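Local coordinates for enhancer of mRNA-decapping protein 4 homolog (Drosophila melanogaster, PDB 2VXG) that probably takes part in mRNA decapping during mRNA decay and is required for silencing a subset of endogenous miRNA targets, at residues A[102-107]-A[125-130]. Numbering follows the deposited sequence.
Sequences TELYRN and RLLMKA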
ATOM      1  N   THR A 102       0.933   3.633  12.854  1.00 19.70           N
ATOM      2  CA  THR A 102       1.860   3.277  13.925  1.00 20.11           C
ATOM      3  C   THR A 102       2.638   1.987  13.567  1.00 19.88           C
ATOM      4  O   THR A 102       3.850   1.875  13.805  1.00 19.46           O
ATOM      5  CB  THR A 102       1.074   3.096  15.245  1.00 21.20           C
ATOM      6  OG1 THR A 102       0.533   4.362  15.642  1.00 22.71           O
ATOM      7  CG2 THR A 102       1.945   2.554  16.340  1.00 21.65           C
ATOM      8  N   GLU A 103       1.921   1.009  13.012  1.00 20.55           N
ATOM      9  CA  GLU A 103       2.543  -0.232  12.568  1.00 19.75           C
ATOM     10  C   GLU A 103       3.384  -0.044  11.294  1.00 19.01           C
ATOM     11  O   GLU A 103       4.449  -0.642  11.174  1.00 18.78           O
ATOM     12  CB  GLU A 103       1.470  -1.304  12.335  1.00 20.87           C
ATOM     13  CG  GLU A 103       1.995  -2.739  12.206  1.00 22.61           C
ATOM     14  CD  GLU A 103       2.800  -3.272  13.436  1.00 26.92           C
ATOM     15  OE1 GLU A 103       2.785  -2.657  14.509  1.00 30.18           O
ATOM     16  OE2 GLU A 103       3.444  -4.349  13.321  1.00 27.79           O
ATOM     17  N   LEU A 104       2.908   0.782  10.360  1.00 18.22           N
ATOM     18  CA  LEU A 104       3.678   1.164   9.185  1.00 17.78           C
ATOM     19  C   LEU A 104       5.004   1.789   9.627  1.00 18.05           C
ATOM     20  O   LEU A 104       6.068   1.417   9.149  1.00 15.49           O
ATOM     21  CB  LEU A 104       2.882   2.153   8.307  1.00 18.29           C
ATOM     22  CG  LEU A 104       3.704   2.855   7.215  1.00 18.17           C
ATOM     23  CD1 LEU A 104       4.237   1.873   6.173  1.00 20.11           C
ATOM     24  CD2 LEU A 104       2.923   3.982   6.548  1.00 17.51           C
ATOM     25  N   TYR A 105       4.917   2.731  10.570  1.00 18.27           N
ATOM     26  CA  TYR A 105       6.095   3.370  11.132  1.00 18.11           C
ATOM     27  C   TYR A 105       7.104   2.387  11.714  1.00 18.33           C
ATOM     28  O   TYR A 105       8.293   2.480  11.428  1.00 16.49           O
ATOM     29  CB  TYR A 105       5.687   4.363  12.227  1.00 18.82           C
ATOM     30  CG  TYR A 105       6.810   5.318  12.542  1.00 19.65           C
ATOM     31  CD1 TYR A 105       6.903   6.533  11.890  1.00 20.15           C
ATOM     32  CD2 TYR A 105       7.784   4.990  13.479  1.00 21.16           C
ATOM     33  CE1 TYR A 105       7.897   7.390  12.152  1.00 19.49           C
ATOM     34  CE2 TYR A 105       8.810   5.847  13.751  1.00 21.50           C
ATOM     35  CZ  TYR A 105       8.864   7.055  13.070  1.00 20.02           C
ATOM     36  OH  TYR A 105       9.869   7.927  13.321  1.00 21.18           O
ATOM     37  N   ARG A 106       6.583   1.450  12.515  1.00 18.34           N
ATOM     38  CA  ARG A 106       7.363   0.432  13.217  1.00 18.59           C
ATOM     39  C   ARG A 106       8.050  -0.474  12.198  1.00 17.72           C
ATOM     40  O   ARG A 106       9.227  -0.762  12.314  1.00 16.13           O
ATOM     41  CB  ARG A 106       6.446  -0.359  14.210  1.00 18.92           C
ATOM     42  CG  ARG A 106       7.117  -1.427  15.151  1.00 20.76           C
ATOM     43  CD  ARG A 106       6.252  -1.649  16.464  1.00 22.84           C
ATOM     44  NE  ARG A 106       6.631  -2.782  17.325  1.00 29.05           N
ATOM     45  CZ  ARG A 106       7.335  -2.740  18.473  1.00 30.03           C
ATOM     46  NH1 ARG A 106       7.851  -1.614  18.958  1.00 30.51           N
ATOM     47  NH2 ARG A 106       7.567  -3.867  19.131  1.00 30.89           N
ATOM     48  N   ASN A 107       7.310  -0.897  11.170  1.00 16.60           N
ATOM     49  CA  ASN A 107       7.904  -1.660  10.087  1.00 17.15           C
ATOM     50  C   ASN A 107       8.967  -0.932   9.284  1.00 16.43           C
ATOM     51  O   ASN A 107       9.966  -1.550   8.870  1.00 15.39           O
ATOM     52  CB  ASN A 107       6.815  -2.189   9.133  1.00 16.15           C
ATOM     53  CG  ASN A 107       6.056  -3.355   9.725  1.00 18.12           C
ATOM     54  OD1 ASN A 107       4.827  -3.389   9.730  1.00 24.72           O
ATOM     55  ND2 ASN A 107       6.777  -4.303  10.238  1.00 15.31           N
ATOM     56  N   ARG A 125      12.825   6.801   5.012  1.00 16.19           N
ATOM     57  CA  ARG A 125      13.053   7.769   6.069  1.00 17.41           C
ATOM     58  C   ARG A 125      12.169   9.014   5.890  1.00 16.55           C
ATOM     59  O   ARG A 125      11.611   9.520   6.852  1.00 16.32           O
ATOM     60  CB  ARG A 125      14.530   8.147   6.181  1.00 18.03           C
ATOM     61  CG  ARG A 125      15.451   6.996   6.666  1.00 18.57           C
ATOM     62  CD  ARG A 125      16.916   7.500   6.613  1.00 22.26           C
ATOM     63  NE  ARG A 125      17.167   8.437   7.698  1.00 26.41           N
ATOM     64  CZ  ARG A 125      17.962   9.505   7.641  1.00 31.03           C
ATOM     65  NH1 ARG A 125      18.630   9.813   6.536  1.00 31.27           N
ATOM     66  NH2 ARG A 125      18.079  10.289   8.713  1.00 31.03           N
ATOM     67  N   LEU A 126      11.987   9.443   4.652  1.00 15.38           N
ATOM     68  CA  LEU A 126      11.125  10.569   4.385  1.00 16.02           C
ATOM     69  C   LEU A 126       9.674  10.190   4.683  1.00 15.33           C
ATOM     70  O   LEU A 126       8.901  11.008   5.194  1.00 16.81           O
ATOM     71  CB  LEU A 126      11.222  10.980   2.900  1.00 16.44           C
ATOM     72  CG  LEU A 126      10.316  12.154   2.517  1.00 15.90           C
ATOM     73  CD1 LEU A 126      10.763  13.387   3.252  1.00 18.92           C
ATOM     74  CD2 LEU A 126      10.356  12.348   1.007  1.00 18.54           C
ATOM     75  N   LEU A 127       9.280   8.986   4.292  1.00 14.42           N
ATOM     76  CA  LEU A 127       7.955   8.517   4.596  1.00 14.60           C
ATOM     77  C   LEU A 127       7.648   8.542   6.100  1.00 15.35           C
ATOM     78  O   LEU A 127       6.534   8.915   6.467  1.00 15.50           O
ATOM     79  CB  LEU A 127       7.671   7.164   3.932  1.00 14.59           C
ATOM     80  CG  LEU A 127       6.257   6.548   4.083  1.00 13.66           C
ATOM     81  CD1 LEU A 127       5.203   7.064   3.101  1.00 15.96           C
ATOM     82  CD2 LEU A 127       6.325   5.000   3.979  1.00 14.65           C
ATOM     83  N   MET A 128       8.622   8.158   6.939  1.00 15.90           N
ATOM     84  CA  MET A 128       8.496   8.141   8.391  1.00 17.08           C
ATOM     85  C   MET A 128       8.266   9.559   8.957  1.00 17.44           C
ATOM     86  O   MET A 128       7.430   9.759   9.840  1.00 16.87           O
ATOM     87  CB  MET A 128       9.737   7.482   9.002  1.00 17.15           C
ATOM     88  CG  MET A 128       9.849   5.993   8.721  1.00 18.48           C
ATOM     89  SD  MET A 128      11.442   5.283   9.132  1.00 19.77           S
ATOM     90  CE  MET A 128      12.251   5.071   7.560  1.00 24.40           C
ATOM     91  N   LYS A 129       8.914  10.560   8.368  1.00 18.39           N
ATOM     92  CA  LYS A 129       8.579  11.987   8.692  1.00 18.80           C
ATOM     93  C   LYS A 129       7.154  12.399   8.302  1.00 19.25           C
ATOM     94  O   LYS A 129       6.450  13.086   9.061  1.00 20.41           O
ATOM     95  CB  LYS A 129       9.537  12.958   8.015  1.00 19.67           C
ATOM     96  CG  LYS A 129      10.914  12.944   8.523  1.00 20.27           C
ATOM     97  CD  LYS A 129      11.067  13.528   9.933  1.00 23.56           C
ATOM     98  CE  LYS A 129      12.418  13.110  10.514  1.00 23.13           C
ATOM     99  NZ  LYS A 129      12.773  13.862  11.739  1.00 21.20           N
ATOM    100  N   ALA A 130       6.729  12.001   7.112  1.00 18.43           N
ATOM    101  CA  ALA A 130       5.392  12.301   6.642  1.00 19.44           C
ATOM    102  C   ALA A 130       4.339  11.678   7.547  1.00 20.18           C
ATOM    103  O   ALA A 130       3.302  12.288   7.793  1.00 19.18           O
ATOM    104  CB  ALA A 130       5.200  11.782   5.237  1.00 18.80           C
TER
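M128 lays the first part of its side chain, CB and CG, against the Y105 ring, and the two side chains cross at about a right angle. CB of M128 packs 3.6 Å from Y105 CE1. With M128 CG anti to the carbonyl carbon (chi1 -69°), the chain heads over one face of the ring, where M128 CG lies 4.2 Å from Y105 CE1. M128 SD follows above this face, 5.2 Å from the Y105 ring centroid and only 17° off the normal, a Met-aromatic contact made at some distance above the face. A bend at the last torsion then takes CE farther from the ring, while the M128 side chain also packs on C108 and I112. The backbone of M128 adds a second approach: its O meets the ring edge in plane, 3.3 Å from Y105 CE1. Were Y105 cut back to an alanine, M128 CG and SD would probably lose the ring face they lie over, and a gap would be left beside M128 O, between helices 91-114 and 121-134. Beside this pair, L104 CD1 and L127 CD2 make a looser apolar contact at 4.4 Å. Y105, a phosphorylation site unmodified in this model, also has a cation-pi partner in R135. In this C-terminal domain of Ge-1, the contact joins two helices whose segments run in roughly opposite directions. L104 continues the packing onto I61 and S65 of helix 54-66, and L127 onto Q76, N80 and L83 of helix 73-85.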